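PDB 1A7J: phosphoribulokinase 1 from Rhodobacter sphaeroides, which catalyses the ATP-dependent phosphorylation of D-ribulose 5-phosphate to D-ribulose 1,5-bisphosphate in the Calvin cycle. Local coordinates for residues V37-H45 and G91-V99. Residues are numbered along the deposited sequence; the frame is centred on the assembly and turned at random.
Sequences VSIEGDAFH and GQGRTRTYV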
loop_
_atom_site.group_PDB
_atom_site.type_symbol
_atom_site.label_atom_id
_atom_site.label_comp_id
_atom_site.label_asym_id
_atom_site.label_seq_id
_atom_site.Cartn_x
_atom_site.Cartn_y
_atom_site.Cartn_z
ATOM N N VAL A 37 9.445 -11.362 7.546
ATOM C CA VAL A 37 9.904 -11.133 6.186
ATOM C C VAL A 37 8.974 -10.155 5.483
ATOM O O VAL A 37 7.821 -10.025 5.854
ATOM C CB VAL A 37 9.964 -12.439 5.364
ATOM C CG1 VAL A 37 10.887 -13.437 6.029
ATOM C CG2 VAL A 37 8.582 -13.024 5.198
ATOM N N SER A 38 9.459 -9.475 4.459
ATOM C CA SER A 38 8.643 -8.460 3.833
ATOM C C SER A 38 8.813 -8.415 2.324
ATOM O O SER A 38 9.714 -9.046 1.775
ATOM C CB SER A 38 8.957 -7.096 4.450
ATOM O OG SER A 38 10.246 -6.637 4.083
ATOM N N ILE A 39 7.798 -7.858 1.668
ATOM C CA ILE A 39 7.762 -7.637 0.234
ATOM C C ILE A 39 7.449 -6.157 0.001
ATOM O O ILE A 39 6.537 -5.611 0.629
ATOM C CB ILE A 39 6.655 -8.492 -0.417
ATOM C CG1 ILE A 39 7.029 -9.981 -0.381
ATOM C CG2 ILE A 39 6.420 -8.061 -1.849
ATOM C CD1 ILE A 39 5.966 -10.874 -1.007
ATOM N N GLU A 40 8.368 -5.480 -0.687
ATOM C CA GLU A 40 8.130 -4.164 -1.276
ATOM C C GLU A 40 7.353 -4.317 -2.587
ATOM O O GLU A 40 7.841 -4.939 -3.532
ATOM C CB GLU A 40 9.458 -3.486 -1.589
ATOM C CG GLU A 40 10.074 -2.698 -0.460
ATOM C CD GLU A 40 11.019 -1.637 -0.987
ATOM O OE1 GLU A 40 12.105 -2.004 -1.492
ATOM O OE2 GLU A 40 10.618 -0.450 -1.013
ATOM N N GLY A 41 6.216 -3.633 -2.688
ATOM C CA GLY A 41 5.322 -3.837 -3.809
ATOM C C GLY A 41 5.939 -3.510 -5.149
ATOM O O GLY A 41 5.477 -3.997 -6.166
ATOM N N ASP A 42 7.007 -2.722 -5.155
ATOM C CA ASP A 42 7.681 -2.378 -6.404
ATOM C C ASP A 42 8.292 -3.617 -7.024
ATOM O O ASP A 42 8.331 -3.760 -8.241
ATOM C CB ASP A 42 8.784 -1.349 -6.160
ATOM C CG ASP A 42 8.259 -0.058 -5.574
ATOM O OD1 ASP A 42 7.655 0.731 -6.332
ATOM O OD2 ASP A 42 8.456 0.168 -4.359
ATOM N N ALA A 43 8.708 -4.541 -6.174
ATOM C CA ALA A 43 9.380 -5.735 -6.618
ATOM C C ALA A 43 8.587 -6.588 -7.600
ATOM O O ALA A 43 9.108 -7.571 -8.118
ATOM C CB ALA A 43 9.749 -6.546 -5.442
ATOM N N PHE A 44 7.302 -6.298 -7.781
ATOM C CA PHE A 44 6.482 -7.109 -8.691
ATOM C C PHE A 44 5.856 -6.331 -9.826
ATOM O O PHE A 44 4.786 -6.697 -10.313
ATOM C CB PHE A 44 5.391 -7.852 -7.930
ATOM C CG PHE A 44 5.909 -8.921 -7.042
ATOM C CD1 PHE A 44 6.508 -8.603 -5.835
ATOM C CD2 PHE A 44 5.795 -10.248 -7.406
ATOM C CE1 PHE A 44 6.977 -9.585 -4.996
ATOM C CE2 PHE A 44 6.266 -11.239 -6.573
ATOM C CZ PHE A 44 6.860 -10.902 -5.363
ATOM N N HIS A 45 6.521 -5.256 -10.242
ATOM C CA HIS A 45 6.224 -4.625 -11.519
ATOM C C HIS A 45 6.755 -5.524 -12.607
ATOM O O HIS A 45 7.847 -6.053 -12.483
ATOM C CB HIS A 45 6.904 -3.268 -11.617
ATOM C CG HIS A 45 6.258 -2.201 -10.793
ATOM N ND1 HIS A 45 6.881 -1.009 -10.511
ATOM C CD2 HIS A 45 5.052 -2.146 -10.191
ATOM C CE1 HIS A 45 6.090 -0.260 -9.764
ATOM N NE2 HIS A 45 4.968 -0.932 -9.553
ATOM N N GLY A 91 5.920 -21.363 4.322
ATOM C CA GLY A 91 6.721 -20.264 4.832
ATOM C C GLY A 91 7.935 -19.968 3.983
ATOM O O GLY A 91 8.918 -19.416 4.482
ATOM N N GLN A 92 7.932 -20.434 2.734
ATOM C CA GLN A 92 8.935 -19.975 1.778
ATOM C C GLN A 92 8.342 -19.143 0.652
ATOM O O GLN A 92 7.116 -19.019 0.528
ATOM C CB GLN A 92 9.756 -21.136 1.189
ATOM C CG GLN A 92 9.248 -22.531 1.468
ATOM C CD GLN A 92 8.799 -23.276 0.213
ATOM O OE1 GLN A 92 8.761 -22.719 -0.886
ATOM N NE2 GLN A 92 8.419 -24.540 0.386
ATOM N N GLY A 93 9.237 -18.421 -0.024
ATOM C CA GLY A 93 8.917 -17.780 -1.285
ATOM C C GLY A 93 10.051 -16.881 -1.732
ATOM O O GLY A 93 11.152 -16.947 -1.185
ATOM N N ARG A 94 9.772 -16.004 -2.685
ATOM C CA ARG A 94 10.813 -15.155 -3.243
ATOM C C ARG A 94 10.411 -13.698 -3.129
ATOM O O ARG A 94 9.257 -13.406 -2.822
ATOM C CB ARG A 94 11.048 -15.510 -4.710
ATOM C CG ARG A 94 11.019 -17.005 -5.014
ATOM C CD ARG A 94 10.050 -17.318 -6.142
ATOM N NE ARG A 94 10.421 -16.630 -7.378
ATOM C CZ ARG A 94 9.986 -16.968 -8.592
ATOM N NH1 ARG A 94 9.155 -17.993 -8.747
ATOM N NH2 ARG A 94 10.379 -16.277 -9.658
ATOM N N THR A 95 11.381 -12.801 -3.314
ATOM C CA THR A 95 11.121 -11.371 -3.504
ATOM C C THR A 95 12.252 -10.692 -4.251
ATOM O O THR A 95 13.369 -11.181 -4.264
ATOM C CB THR A 95 10.967 -10.623 -2.183
ATOM O OG1 THR A 95 10.138 -11.380 -1.299
ATOM C CG2 THR A 95 10.317 -9.283 -2.426
ATOM N N ARG A 96 11.928 -9.609 -4.944
ATOM C CA ARG A 96 12.924 -8.722 -5.520
ATOM C C ARG A 96 13.084 -7.498 -4.632
ATOM O O ARG A 96 12.368 -7.327 -3.634
ATOM C CB ARG A 96 12.469 -8.239 -6.894
ATOM C CG ARG A 96 13.236 -8.796 -8.061
ATOM C CD ARG A 96 12.274 -9.366 -9.096
ATOM N NE ARG A 96 11.252 -8.421 -9.534
ATOM C CZ ARG A 96 10.593 -8.536 -10.681
ATOM N NH1 ARG A 96 10.953 -9.465 -11.556
ATOM N NH2 ARG A 96 9.643 -7.669 -10.998
ATOM N N THR A 97 14.003 -6.633 -5.034
ATOM C CA THR A 97 13.950 -5.238 -4.660
ATOM C C THR A 97 14.085 -4.431 -5.927
ATOM O O THR A 97 14.585 -4.910 -6.953
ATOM C CB THR A 97 15.073 -4.835 -3.687
ATOM O OG1 THR A 97 16.348 -5.023 -4.306
ATOM C CG2 THR A 97 15.011 -5.666 -2.445
ATOM N N TYR A 98 13.524 -3.239 -5.877
ATOM C CA TYR A 98 13.607 -2.329 -6.988
ATOM C C TYR A 98 13.719 -0.920 -6.384
ATOM O O TYR A 98 14.717 -0.643 -5.707
ATOM C CB TYR A 98 12.375 -2.524 -7.880
ATOM C CG TYR A 98 12.257 -1.561 -9.032
ATOM C CD1 TYR A 98 13.220 -1.504 -10.027
ATOM C CD2 TYR A 98 11.191 -0.662 -9.094
ATOM C CE1 TYR A 98 13.123 -0.567 -11.055
ATOM C CE2 TYR A 98 11.088 0.280 -10.110
ATOM C CZ TYR A 98 12.056 0.328 -11.081
ATOM O OH TYR A 98 11.971 1.313 -12.038
ATOM N N VAL A 99 12.611 -0.167 -6.390
ATOM C CA VAL A 99 12.573 1.292 -6.146
ATOM C C VAL A 99 13.868 2.043 -5.752
ATOM O O VAL A 99 14.458 1.810 -4.686
ATOM C CB VAL A 99 11.443 1.648 -5.155
ATOM C CG1 VAL A 99 11.618 0.884 -3.839
ATOM C CG2 VAL A 99 11.410 3.164 -4.936
#
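Ile39, Ala43 and Phe44 pack against Thr95 and Arg96 in a mixed contact of apolar side-chain packing and weak arginine-to-backbone bonding, between the edge strand 36-40 of the main sheet, with the turn that ends it, and the extended segment 91-99 that follows helix 77-90. Thr95 shows how a small residue fills a junction. With OG1 beside the backbone N (chi1 -44°), CG2 stands anti to that N and lies 3.9 Å from Ile39 CG1, 4.1 Å from Ala43 CB and 4.2 Å from Phe44 CE1. OG1 instead turns back on its own chain, donating to Arg94 O at 2.7 Å from above the carbonyl plane while resting against Ile39 CG1. A serine here would lack that methyl and would probably leave a gap between Ile39, Ala43 and the Phe44 ring.

Arg96 follows a different logic. Its chain bends at chi2 and chi3 as it passes Ala43, CB to CB at 3.5 Å, and brings NE to Ala43 O at 2.7 Å in a weak bond of 117°. A second, doubtful one runs from NH2 toward His45 O, whose position is less certain; the guanidinium also meets Phe115 in a cation-pi contact. Farther along, Tyr98 offers a ring edge, CD2, to Asp42 CB at 3.9 Å. Asp42 belongs to the catalytic site with Lys165, Asp169 and Arg187, in keeping with the P-loop kinase fold, whose active site gathers at the C-terminal ends of parallel strands.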